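Local atomic coordinates of DNA mismatch repair protein MutS (Thermus aquaticus, PDB entry 1EWQ), a protein that binds mismatched DNA in mismatch repair, probably as the recognition step, and has a weak ATPase activity. Residues C[128-132]-C[280-286]; C[302-307]-C[544-548]; C[319-323]-C[531-535]; C[551-557]-C[610-616]. All blocks are in the same frame, centred on the assembly; numbering follows the deposited sequence.

Contact 1: residues C[128-132]-C[280-286]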
loop_
_atom_site.group_PDB
_atom_site.type_symbol
_atom_site.label_atom_id
_atom_site.label_comp_id
_atom_site.label_asym_id
_atom_site.label_seq_id
_atom_site.Cartn_x
_atom_site.Cartn_y
_atom_site.Cartn_z
ATOM N N PRO C 128 17.437 -5.072 -5.328
ATOM C CA PRO C 128 17.489 -5.219 -3.873
ATOM C C PRO C 128 18.881 -5.787 -3.597
ATOM O O PRO C 128 19.582 -6.167 -4.535
ATOM C CB PRO C 128 16.381 -6.224 -3.595
ATOM C CG PRO C 128 16.486 -7.147 -4.765
ATOM C CD PRO C 128 16.701 -6.191 -5.946
ATOM N N ARG C 129 19.303 -5.832 -2.339
ATOM C CA ARG C 129 20.619 -6.391 -2.028
ATOM C C ARG C 129 20.589 -7.881 -2.342
ATOM O O ARG C 129 21.554 -8.446 -2.840
ATOM C CB ARG C 129 20.954 -6.197 -0.542
ATOM C CG ARG C 129 22.112 -5.253 -0.255
ATOM C CD ARG C 129 22.340 -5.102 1.250
ATOM N NE ARG C 129 23.331 -4.064 1.544
ATOM C CZ ARG C 129 24.641 -4.277 1.648
ATOM N NH1 ARG C 129 25.132 -5.496 1.491
ATOM N NH2 ARG C 129 25.466 -3.268 1.900
ATOM N N GLU C 130 19.452 -8.496 -2.043
ATOM C CA GLU C 130 19.211 -9.919 -2.254
ATOM C C GLU C 130 19.270 -10.361 -3.722
ATOM O O GLU C 130 19.307 -9.546 -4.636
ATOM C CB GLU C 130 17.827 -10.293 -1.704
ATOM C CG GLU C 130 17.635 -10.102 -0.213
ATOM C CD GLU C 130 17.712 -8.648 0.226
ATOM O OE1 GLU C 130 17.250 -7.763 -0.528
ATOM O OE2 GLU C 130 18.222 -8.396 1.337
ATOM N N ALA C 131 19.252 -11.672 -3.933
ATOM C CA ALA C 131 19.271 -12.217 -5.278
ATOM C C ALA C 131 17.945 -11.853 -5.930
ATOM O O ALA C 131 16.908 -11.820 -5.272
ATOM C CB ALA C 131 19.438 -13.720 -5.235
ATOM N N ASN C 132 17.988 -11.577 -7.227
ATOM C CA ASN C 132 16.798 -11.213 -7.977
ATOM C C ASN C 132 16.654 -12.259 -9.082
ATOM O O ASN C 132 17.369 -12.225 -10.088
ATOM C CB ASN C 132 16.988 -9.815 -8.559
ATOM C CG ASN C 132 15.721 -9.247 -9.120
ATOM O OD1 ASN C 132 15.605 -9.032 -10.331
ATOM N ND2 ASN C 132 14.753 -8.997 -8.249
ATOM N N ARG C 280 28.000 -7.558 6.080
ATOM C CA ARG C 280 28.457 -6.238 5.659
ATOM C C ARG C 280 28.355 -5.966 4.154
ATOM O O ARG C 280 28.232 -4.817 3.743
ATOM C CB ARG C 280 29.891 -6.019 6.145
ATOM C CG ARG C 280 29.973 -5.744 7.649
ATOM C CD ARG C 280 29.234 -4.450 7.962
ATOM N NE ARG C 280 28.944 -4.241 9.379
ATOM C CZ ARG C 280 29.766 -3.649 10.241
ATOM N NH1 ARG C 280 30.954 -3.200 9.840
ATOM N NH2 ARG C 280 29.389 -3.490 11.502
ATOM N N THR C 281 28.371 -7.017 3.340
ATOM C CA THR C 281 28.286 -6.852 1.892
ATOM C C THR C 281 27.056 -7.540 1.281
ATOM O O THR C 281 26.466 -8.433 1.885
ATOM C CB THR C 281 29.515 -7.433 1.215
ATOM O OG1 THR C 281 29.528 -8.848 1.418
ATOM C CG2 THR C 281 30.781 -6.836 1.805
ATOM N N ALA C 282 26.683 -7.132 0.070
ATOM C CA ALA C 282 25.528 -7.733 -0.583
ATOM C C ALA C 282 25.818 -9.203 -0.914
ATOM O O ALA C 282 24.980 -10.062 -0.667
ATOM C CB ALA C 282 25.157 -6.950 -1.848
ATOM N N PRO C 283 27.005 -9.504 -1.477
ATOM C CA PRO C 283 27.344 -10.896 -1.810
ATOM C C PRO C 283 27.232 -11.786 -0.563
ATOM O O PRO C 283 26.846 -12.953 -0.642
ATOM C CB PRO C 283 28.780 -10.794 -2.315
ATOM C CG PRO C 283 28.823 -9.417 -2.950
ATOM C CD PRO C 283 28.051 -8.572 -1.951
ATOM N N GLY C 284 27.572 -11.207 0.584
ATOM C CA GLY C 284 27.498 -11.915 1.847
ATOM C C GLY C 284 26.056 -12.131 2.261
ATOM O O GLY C 284 25.688 -13.225 2.662
ATOM N N ARG C 285 25.229 -11.098 2.176
ATOM C CA ARG C 285 23.819 -11.265 2.532
ATOM C C ARG C 285 23.198 -12.328 1.632
ATOM O O ARG C 285 22.402 -13.148 2.088
ATOM C CB ARG C 285 23.039 -9.954 2.369
ATOM C CG ARG C 285 21.557 -10.109 2.672
ATOM C CD ARG C 285 20.806 -8.782 2.643
ATOM N NE ARG C 285 21.286 -7.870 3.676
ATOM C CZ ARG C 285 20.880 -6.613 3.824
ATOM N NH1 ARG C 285 19.968 -6.090 3.012
ATOM N NH2 ARG C 285 21.416 -5.865 4.777
ATOM N N ARG C 286 23.561 -12.305 0.349
ATOM C CA ARG C 286 23.038 -13.279 -0.606
ATOM C C ARG C 286 23.515 -14.700 -0.282
ATOM O O ARG C 286 22.733 -15.651 -0.342
ATOM C CB ARG C 286 23.431 -12.905 -2.042
ATOM C CG ARG C 286 22.669 -11.676 -2.621
ATOM C CD ARG C 286 22.804 -11.599 -4.158
ATOM N NE ARG C 286 24.190 -11.417 -4.585
ATOM C CZ ARG C 286 24.774 -10.230 -4.717
ATOM N NH1 ARG C 286 24.087 -9.119 -4.468
ATOM N NH2 ARG C 286 26.052 -10.151 -5.057
#
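Arg285 and Arg286, on the first turn of helix 282-293, hold the loop 128-132 that runs from strand 110-116 to strand 134-139. The helix start carries a classic N-cap: Thr281 OG1 accepts from Gly284 N at 3.2 Å, and Asp528 hydrogen-bonds to the same hydroxyl group. The one sound hydrogen bond between loop and helix comes from Arg286, whose NH1 reaches Arg129 O at 3.1 Å, almost in line with the carbonyl (C=O...N angle 164°). The Arg286 guanidinium is also paired with Asp331 and Glu333, and its CD lies against Ala131 N. The ionic tie is weaker. CB of Glu130 heads off from the helix, but a bend at chi2 (65°) swings the carboxylate back, and OE2 meets Arg285 NH1 at 3.3 Å with the two planar groups only 19° apart. The stronger partner of Arg285 is Asp277, which pairs with its NE. Apolar contact falls to the extended shaft of Arg129: its CG rests on Ala282 CB at 3.8 Å. Farther out the shaft crosses Arg285 at about a right angle, placing Arg129 CD 3.1 Å above one face of the Arg285 guanidinium, toward its rim.

Contact 2: residues C[302-307]-C[544-548]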
loop_
_atom_site.group_PDB
_atom_site.type_symbol
_atom_site.label_atom_id
_atom_site.label_comp_id
_atom_site.label_asym_id
_atom_site.label_seq_id
_atom_site.Cartn_x
_atom_site.Cartn_y
_atom_site.Cartn_z
ATOM N N LEU C 302 29.494 -28.869 7.579
ATOM C CA LEU C 302 28.903 -28.058 8.639
ATOM C C LEU C 302 29.934 -27.775 9.728
ATOM O O LEU C 302 30.059 -26.648 10.193
ATOM C CB LEU C 302 27.678 -28.753 9.240
ATOM C CG LEU C 302 26.420 -28.671 8.365
ATOM C CD1 LEU C 302 25.367 -29.625 8.892
ATOM C CD2 LEU C 302 25.903 -27.228 8.330
ATOM N N GLU C 303 30.681 -28.798 10.126
ATOM C CA GLU C 303 31.704 -28.621 11.158
ATOM C C GLU C 303 32.772 -27.633 10.665
ATOM O O GLU C 303 33.357 -26.897 11.459
ATOM C CB GLU C 303 32.343 -29.971 11.513
ATOM C CG GLU C 303 31.332 -31.037 11.962
ATOM C CD GLU C 303 30.891 -30.879 13.411
ATOM O OE1 GLU C 303 30.863 -29.739 13.922
ATOM O OE2 GLU C 303 30.559 -31.904 14.047
ATOM N N ALA C 304 33.012 -27.603 9.358
ATOM C CA ALA C 304 33.994 -26.683 8.788
ATOM C C ALA C 304 33.464 -25.249 8.873
ATOM O O ALA C 304 34.217 -24.324 9.161
ATOM C CB ALA C 304 34.304 -27.053 7.330
ATOM N N ARG C 305 32.170 -25.068 8.619
ATOM C CA ARG C 305 31.581 -23.734 8.708
ATOM C C ARG C 305 31.627 -23.283 10.169
ATOM O O ARG C 305 31.928 -22.127 10.466
ATOM C CB ARG C 305 30.121 -23.731 8.223
ATOM C CG ARG C 305 29.895 -23.810 6.701
ATOM C CD ARG C 305 28.384 -23.704 6.399
ATOM N NE ARG C 305 28.068 -23.819 4.973
ATOM C CZ ARG C 305 26.839 -23.818 4.459
ATOM N NH1 ARG C 305 25.777 -23.703 5.246
ATOM N NH2 ARG C 305 26.671 -23.951 3.147
ATOM N N LEU C 306 31.323 -24.197 11.083
ATOM C CA LEU C 306 31.334 -23.855 12.501
ATOM C C LEU C 306 32.750 -23.535 12.963
ATOM O O LEU C 306 32.939 -22.695 13.840
ATOM C CB LEU C 306 30.732 -24.994 13.342
ATOM C CG LEU C 306 29.208 -25.160 13.262
ATOM C CD1 LEU C 306 28.803 -26.435 13.980
ATOM C CD2 LEU C 306 28.501 -23.933 13.866
ATOM N N ASP C 307 33.754 -24.191 12.379
ATOM C CA ASP C 307 35.127 -23.890 12.770
ATOM C C ASP C 307 35.446 -22.449 12.418
ATOM O O ASP C 307 35.972 -21.719 13.250
ATOM C CB ASP C 307 36.132 -24.832 12.101
ATOM C CG ASP C 307 36.077 -26.227 12.676
ATOM O OD1 ASP C 307 35.766 -26.351 13.880
ATOM O OD2 ASP C 307 36.342 -27.204 11.942
ATOM N N ARG C 544 28.036 -23.126 20.091
ATOM C CA ARG C 544 28.278 -24.070 19.011
ATOM C C ARG C 544 27.569 -25.384 19.295
ATOM O O ARG C 544 27.751 -25.978 20.362
ATOM C CB ARG C 544 29.782 -24.338 18.828
ATOM C CG ARG C 544 30.070 -25.391 17.758
ATOM C CD ARG C 544 31.554 -25.506 17.435
ATOM N NE ARG C 544 31.817 -26.548 16.443
ATOM C CZ ARG C 544 32.871 -26.565 15.635
ATOM N NH1 ARG C 544 33.772 -25.595 15.693
ATOM N NH2 ARG C 544 33.016 -27.544 14.754
ATOM N N PRO C 545 26.728 -25.844 18.348
ATOM C CA PRO C 545 25.975 -27.094 18.464
ATOM C C PRO C 545 26.820 -28.315 18.101
ATOM O O PRO C 545 27.740 -28.230 17.296
ATOM C CB PRO C 545 24.834 -26.889 17.472
ATOM C CG PRO C 545 25.519 -26.142 16.373
ATOM C CD PRO C 545 26.286 -25.093 17.158
ATOM N N ARG C 546 26.501 -29.452 18.701
ATOM C CA ARG C 546 27.218 -30.680 18.409
ATOM C C ARG C 546 26.222 -31.582 17.691
ATOM O O ARG C 546 25.036 -31.558 17.991
ATOM C CB ARG C 546 27.690 -31.344 19.697
ATOM C CG ARG C 546 28.428 -30.415 20.654
ATOM C CD ARG C 546 29.683 -29.818 20.036
ATOM N NE ARG C 546 30.312 -28.844 20.929
ATOM C CZ ARG C 546 31.410 -28.151 20.632
ATOM N NH1 ARG C 546 32.012 -28.319 19.459
ATOM N NH2 ARG C 546 31.909 -27.283 21.505
ATOM N N PHE C 547 26.702 -32.375 16.742
ATOM C CA PHE C 547 25.816 -33.257 15.992
ATOM C C PHE C 547 25.923 -34.712 16.429
ATOM O O PHE C 547 27.017 -35.223 16.647
ATOM C CB PHE C 547 26.107 -33.138 14.490
ATOM C CG PHE C 547 25.961 -31.741 13.962
ATOM C CD1 PHE C 547 27.079 -30.980 13.653
ATOM C CD2 PHE C 547 24.700 -31.175 13.815
ATOM C CE1 PHE C 547 26.942 -29.668 13.204
ATOM C CE2 PHE C 547 24.545 -29.866 13.369
ATOM C CZ PHE C 547 25.662 -29.109 13.063
ATOM N N GLY C 548 24.768 -35.361 16.551
ATOM C CA GLY C 548 24.691 -36.755 16.956
ATOM C C GLY C 548 23.309 -37.264 16.571
ATOM O O GLY C 548 22.659 -36.662 15.716
HETATM O O HOH W 1 30.141 -28.755 16.450
HETATM O O HOH W 2 29.731 -32.099 16.461
#
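Arg544 stretches from the chain just ahead of strand 546-547 onto helix 299-314, where Glu303, Leu306 and Asp307 receive it. From CB the side chain leaves with CG anti to the backbone N (chi1 176°) and stays extended to NE, which carries the guanidinium across to the helix. CG passes Leu306 CD1 at 4.1 Å. NE donates to a water at 2.8 Å, and that water in turn gives its hydrogens to Glu303 OE1 and Pro545 O. CZ lies under Leu306 CB, which sits 3.5 Å above the centre of the guanidinium face. At the tip, NH1 and NH2 both grip one oxygen, Asp307 OD1, end-on and from the same face of its carboxylate; the NH1 bond is the shorter at 2.8 Å. NH2 also donates to Glu303 OE1 at 3.2 Å, nearly straight at 163°. Glu303 has a second cation, Arg299, on OE2. A leucine in place of Arg544 would probably leave Asp307 without its two-nitrogen grip and take one of the two arginines from Glu303. Beside the guanidinium, Leu306 CD1 packs on Phe547 CE1 at 3.8 Å, obliquely to the ring. The arrangement is a salt-bridge network in which one arginine spans two acids a helical turn apart, here docking the edge strand of a four-stranded mixed sheet on helix 299-314.

Contact 3: residues C[319-323]-C[531-535]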
loop_
_atom_site.group_PDB
_atom_site.type_symbol
_atom_site.label_atom_id
_atom_site.label_comp_id
_atom_site.label_asym_id
_atom_site.label_seq_id
_atom_site.Cartn_x
_atom_site.Cartn_y
_atom_site.Cartn_z
ATOM N N ARG C 319 37.974 -10.131 13.896
ATOM C CA ARG C 319 36.581 -10.123 13.480
ATOM C C ARG C 319 36.067 -8.709 13.230
ATOM O O ARG C 319 35.483 -8.428 12.181
ATOM C CB ARG C 319 35.694 -10.788 14.536
ATOM C CG ARG C 319 34.237 -10.907 14.092
ATOM C CD ARG C 319 33.328 -11.384 15.213
ATOM N NE ARG C 319 33.216 -10.399 16.283
ATOM C CZ ARG C 319 33.632 -10.600 17.528
ATOM N NH1 ARG C 319 34.193 -11.755 17.862
ATOM N NH2 ARG C 319 33.472 -9.655 18.439
ATOM N N GLU C 320 36.268 -7.820 14.200
ATOM C CA GLU C 320 35.796 -6.447 14.063
ATOM C C GLU C 320 36.588 -5.706 12.982
ATOM O O GLU C 320 36.046 -4.848 12.273
ATOM C CB GLU C 320 35.907 -5.711 15.407
ATOM C CG GLU C 320 35.083 -6.336 16.543
ATOM C CD GLU C 320 33.590 -6.363 16.240
ATOM O OE1 GLU C 320 33.106 -5.436 15.547
ATOM O OE2 GLU C 320 32.906 -7.302 16.704
ATOM N N GLY C 321 37.869 -6.042 12.859
ATOM C CA GLY C 321 38.702 -5.411 11.853
ATOM C C GLY C 321 38.211 -5.738 10.456
ATOM O O GLY C 321 38.060 -4.849 9.610
ATOM N N VAL C 322 37.961 -7.019 10.212
ATOM C CA VAL C 322 37.476 -7.461 8.909
ATOM C C VAL C 322 36.135 -6.794 8.592
ATOM O O VAL C 322 35.938 -6.281 7.486
ATOM C CB VAL C 322 37.334 -9.004 8.874
ATOM C CG1 VAL C 322 36.514 -9.441 7.675
ATOM C CG2 VAL C 322 38.713 -9.635 8.810
ATOM N N ARG C 323 35.231 -6.785 9.572
ATOM C CA ARG C 323 33.912 -6.178 9.412
ATOM C C ARG C 323 34.010 -4.670 9.131
ATOM O O ARG C 323 33.224 -4.118 8.358
ATOM C CB ARG C 323 33.051 -6.456 10.663
ATOM C CG ARG C 323 32.599 -7.923 10.792
ATOM C CD ARG C 323 31.917 -8.244 12.130
ATOM N NE ARG C 323 30.747 -7.406 12.385
ATOM C CZ ARG C 323 29.621 -7.440 11.675
ATOM N NH1 ARG C 323 29.501 -8.283 10.654
ATOM N NH2 ARG C 323 28.620 -6.616 11.971
ATOM N N ALA C 531 32.128 -14.077 9.752
ATOM C CA ALA C 531 32.338 -13.012 10.729
ATOM C C ALA C 531 30.988 -12.507 11.244
ATOM O O ALA C 531 30.836 -12.186 12.428
ATOM C CB ALA C 531 33.136 -11.864 10.099
ATOM N N ALA C 532 30.002 -12.458 10.351
ATOM C CA ALA C 532 28.659 -12.006 10.708
ATOM C C ALA C 532 27.958 -12.963 11.676
ATOM O O ALA C 532 27.305 -12.530 12.625
ATOM C CB ALA C 532 27.816 -11.833 9.453
ATOM N N LEU C 533 28.081 -14.261 11.425
ATOM C CA LEU C 533 27.452 -15.247 12.295
ATOM C C LEU C 533 28.155 -15.233 13.646
ATOM O O LEU C 533 27.528 -15.498 14.677
ATOM C CB LEU C 533 27.525 -16.648 11.672
ATOM C CG LEU C 533 26.688 -16.850 10.397
ATOM C CD1 LEU C 533 26.922 -18.232 9.813
ATOM C CD2 LEU C 533 25.219 -16.670 10.730
ATOM N N ALA C 534 29.455 -14.921 13.642
ATOM C CA ALA C 534 30.210 -14.860 14.889
ATOM C C ALA C 534 29.742 -13.638 15.660
ATOM O O ALA C 534 29.595 -13.687 16.879
ATOM C CB ALA C 534 31.721 -14.765 14.617
ATOM N N GLU C 535 29.509 -12.549 14.933
ATOM C CA GLU C 535 29.045 -11.297 15.516
ATOM C C GLU C 535 27.726 -11.516 16.257
ATOM O O GLU C 535 27.567 -11.087 17.402
ATOM C CB GLU C 535 28.833 -10.263 14.415
ATOM C CG GLU C 535 28.821 -8.823 14.887
ATOM C CD GLU C 535 30.203 -8.338 15.308
ATOM O OE1 GLU C 535 31.193 -9.024 14.994
ATOM O OE2 GLU C 535 30.303 -7.272 15.941
#
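Glu535 OE1 lies between two arginines of helix 316-326. Arg319 NE donates to it at 2.8 Å in a bent bond from above the carboxylate plane, while Arg323 NE forms a salt bridge with it at 3.1 Å. Glu535 gets there with CG anti to its own N (chi1 -160°) and a bend at chi2 that folds the carboxylate across to helix 316-326. Glu320 joins the cluster: its OE2 is held side-on by Arg319 NE and by Arg319 NH2, the latter at 3.0 Å along the anti lone pair. That same OE2 lies only 2.7 Å from Glu535 OE2, close enough that one of the two acids probably keeps a proton; the arginines around them would lessen any remaining repulsion. Glu535 CG lies 3.2 Å above one face of the Arg323 guanidinium, toward its rim; the planes of the Glu535 carboxylate and that guanidinium are 24° apart, and Arg323 NH1 donates a hydrogen bond to Glu278 O. Small residues make room for the long shafts: Ala531 CB touches Arg323 CG at 4.0 Å, and Ala534 CB touches Arg319 CD at 3.8 Å. The short helical segments cross at -125° with their axes 10.2 Å apart. Helix 299-314 touches both: its Phe312 packs on Ala531 and Ala534 of helix 514-540 and accepts from Arg319 NH1 through its carbonyl.

Contact 4: residues C[551-557]-C[610-616]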
loop_
_atom_site.group_PDB
_atom_site.type_symbol
_atom_site.label_atom_id
_atom_site.label_comp_id
_atom_site.label_asym_id
_atom_site.label_seq_id
_atom_site.Cartn_x
_atom_site.Cartn_y
_atom_site.Cartn_z
ATOM N N LEU C 551 18.678 -35.425 20.197
ATOM C CA LEU C 551 18.465 -33.997 20.246
ATOM C C LEU C 551 18.495 -33.710 21.737
ATOM O O LEU C 551 17.700 -34.258 22.500
ATOM C CB LEU C 551 17.111 -33.609 19.647
ATOM C CG LEU C 551 16.766 -32.112 19.692
ATOM C CD1 LEU C 551 15.803 -31.767 18.559
ATOM C CD2 LEU C 551 16.171 -31.756 21.047
ATOM N N GLN C 552 19.450 -32.892 22.157
ATOM C CA GLN C 552 19.564 -32.525 23.560
ATOM C C GLN C 552 19.879 -31.054 23.643
ATOM O O GLN C 552 21.010 -30.621 23.404
ATOM C CB GLN C 552 20.647 -33.348 24.261
ATOM C CG GLN C 552 20.314 -34.825 24.313
ATOM C CD GLN C 552 21.295 -35.638 25.144
ATOM O OE1 GLN C 552 21.405 -35.454 26.363
ATOM N NE2 GLN C 552 22.011 -36.545 24.489
ATOM N N ILE C 553 18.853 -30.282 23.973
ATOM C CA ILE C 553 18.983 -28.842 24.069
ATOM C C ILE C 553 18.777 -28.373 25.502
ATOM O O ILE C 553 17.747 -28.657 26.114
ATOM C CB ILE C 553 17.940 -28.134 23.165
ATOM C CG1 ILE C 553 18.086 -28.613 21.716
ATOM C CG2 ILE C 553 18.116 -26.629 23.250
ATOM C CD1 ILE C 553 17.080 -27.986 20.751
ATOM N N ARG C 554 19.760 -27.660 26.033
ATOM C CA ARG C 554 19.655 -27.123 27.379
ATOM C C ARG C 554 19.455 -25.617 27.281
ATOM O O ARG C 554 20.242 -24.921 26.643
ATOM C CB ARG C 554 20.920 -27.419 28.199
ATOM C CG ARG C 554 20.779 -27.043 29.690
ATOM C CD ARG C 554 21.999 -27.443 30.542
ATOM N NE ARG C 554 23.150 -26.555 30.355
ATOM C CZ ARG C 554 24.320 -26.946 29.859
ATOM N NH1 ARG C 554 24.492 -28.211 29.498
ATOM N NH2 ARG C 554 25.319 -26.079 29.725
ATOM N N ALA C 555 18.388 -25.125 27.902
ATOM C CA ALA C 555 18.086 -23.701 27.912
ATOM C C ALA C 555 18.008 -23.060 26.533
ATOM O O ALA C 555 18.646 -22.034 26.285
ATOM C CB ALA C 555 19.118 -22.953 28.778
ATOM N N GLY C 556 17.217 -23.656 25.644
ATOM C CA GLY C 556 17.061 -23.098 24.315
ATOM C C GLY C 556 16.038 -21.975 24.329
ATOM O O GLY C 556 15.188 -21.914 25.218
ATOM N N ARG C 557 16.121 -21.080 23.349
ATOM C CA ARG C 557 15.195 -19.964 23.260
ATOM C C ARG C 557 14.899 -19.636 21.799
ATOM O O ARG C 557 15.712 -19.912 20.910
ATOM C CB ARG C 557 15.786 -18.719 23.916
ATOM C CG ARG C 557 16.930 -18.972 24.875
ATOM C CD ARG C 557 17.922 -17.855 24.732
ATOM N NE ARG C 557 19.286 -18.335 24.733
ATOM C CZ ARG C 557 20.304 -17.688 24.184
ATOM N NH1 ARG C 557 20.116 -16.529 23.575
ATOM N NH2 ARG C 557 21.516 -18.195 24.270
ATOM N N PRO C 610 20.822 -20.387 19.770
ATOM C CA PRO C 610 20.389 -19.800 21.045
ATOM C C PRO C 610 20.095 -20.835 22.127
ATOM O O PRO C 610 18.959 -21.269 22.287
ATOM C CB PRO C 610 19.137 -19.008 20.651
ATOM C CG PRO C 610 18.565 -19.847 19.539
ATOM C CD PRO C 610 19.797 -20.181 18.728
ATOM N N ALA C 611 21.126 -21.224 22.869
ATOM C CA ALA C 611 20.974 -22.202 23.943
ATOM C C ALA C 611 22.242 -22.251 24.788
ATOM O O ALA C 611 23.244 -21.623 24.450
ATOM C CB ALA C 611 20.692 -23.587 23.355
ATOM N N GLU C 612 22.188 -22.984 25.894
ATOM C CA GLU C 612 23.356 -23.134 26.746
ATOM C C GLU C 612 24.205 -24.234 26.135
ATOM O O GLU C 612 25.424 -24.144 26.094
ATOM C CB GLU C 612 22.943 -23.506 28.170
ATOM C CG GLU C 612 22.863 -22.312 29.098
ATOM C CD GLU C 612 22.376 -22.679 30.484
ATOM O OE1 GLU C 612 22.629 -23.825 30.918
ATOM O OE2 GLU C 612 21.750 -21.820 31.146
ATOM N N GLU C 613 23.537 -25.270 25.644
ATOM C CA GLU C 613 24.204 -26.395 25.005
ATOM C C GLU C 613 23.197 -26.991 24.048
ATOM O O GLU C 613 21.996 -26.979 24.308
ATOM C CB GLU C 613 24.620 -27.457 26.032
ATOM C CG GLU C 613 25.426 -28.624 25.440
ATOM C CD GLU C 613 25.882 -29.622 26.496
ATOM O OE1 GLU C 613 26.526 -30.639 26.142
ATOM O OE2 GLU C 613 25.596 -29.387 27.691
ATOM N N ALA C 614 23.675 -27.500 22.928
ATOM C CA ALA C 614 22.764 -28.094 21.976
ATOM C C ALA C 614 23.446 -29.241 21.261
ATOM O O ALA C 614 24.521 -29.083 20.683
ATOM C CB ALA C 614 22.280 -27.040 20.974
ATOM N N HIS C 615 22.823 -30.410 21.363
ATOM C CA HIS C 615 23.291 -31.618 20.708
ATOM C C HIS C 615 22.162 -31.841 19.718
ATOM O O HIS C 615 21.001 -31.922 20.114
ATOM C CB HIS C 615 23.396 -32.765 21.720
ATOM C CG HIS C 615 24.609 -32.679 22.601
ATOM N ND1 HIS C 615 25.831 -33.206 22.239
ATOM C CD2 HIS C 615 24.797 -32.092 23.809
ATOM C CE1 HIS C 615 26.718 -32.948 23.184
ATOM N NE2 HIS C 615 26.118 -32.274 24.147
ATOM N N LEU C 616 22.493 -31.925 18.435
ATOM C CA LEU C 616 21.467 -32.067 17.414
ATOM C C LEU C 616 21.729 -33.080 16.320
ATOM O O LEU C 616 22.873 -33.315 15.930
ATOM C CB LEU C 616 21.233 -30.712 16.742
ATOM C CG LEU C 616 20.827 -29.549 17.648
ATOM C CD1 LEU C 616 21.092 -28.237 16.931
ATOM C CD2 LEU C 616 19.359 -29.682 18.042
#
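Gln552 and His615 form a hydrogen-bonded antiparallel pair, each backbone N reaching the other's O at 2.7 Å. Ile553 and Ala614 follow as a non-hydrogen-bonded pair, then Arg554 N donates to Glu613 O. Here the register slips into a classic beta bulge: Glu612 and Glu613 both face Arg554, whose O accepts from Glu612 N at 2.8 Å and only weakly from Glu613 N at 3.5 Å. Charge follows the bulge. Arg554, bent at chi3, sends NE to the anti lone pair of Glu612 OE1 at 2.8 Å, straight (171°) and in the guanidinium plane. Its NH1 forms a salt bridge with Glu613 OE2, modelled doubtfully short. Glu613 OE1 accepts a hydrogen bond from His615 NE2 at 2.6 Å. On the face of Ile553 and Ala614 the contacts are apolar: Leu616 CD2 lies 3.9 Å from both Ile553 CD1 and Leu551 CG. Past the bulge, Pro610 C lies 3.3 Å above one face of the Arg557 guanidinium, toward its rim, while Gly541 O, Tyr540 O and Glu562 take its N-H groups. With an alanine at Arg557, this side of Pro610 would probably be uncovered, and Glu562 and the carbonyls of Gly541 and Tyr540 left without the guanidinium they bond. The two strands are the inner pair of a four-stranded mixed sheet, packed through Ile553 and Leu616 on helix 589-603, which begins in the predicted P-loop ATP site.

In the fold
Contact 3 is the most buried, yet its chemistry is ionic, two arginines and two glutamates clustered between helices. Contacts 1, 2 and 4 are partly buried; 2 and 4 add true apolar side-chain packing, while 1, like 3, rests on arginine shafts and charge. Contact 1, the most central, ties a loop to a helix start and touches contact 3 where Arg280 NH1 meets Arg323 O. Contacts 2 and 4 share one sheet: strand 546-547 pairs in parallel with strand 613-616 through Arg546, and both contacts lean on helix 589-603. Contact 4 relies on backbone pairing, contact 2 on side chains and water. Helices 282-293, 299-314 and 316-326, successive in the chain, carry contacts 1, 2 and 3.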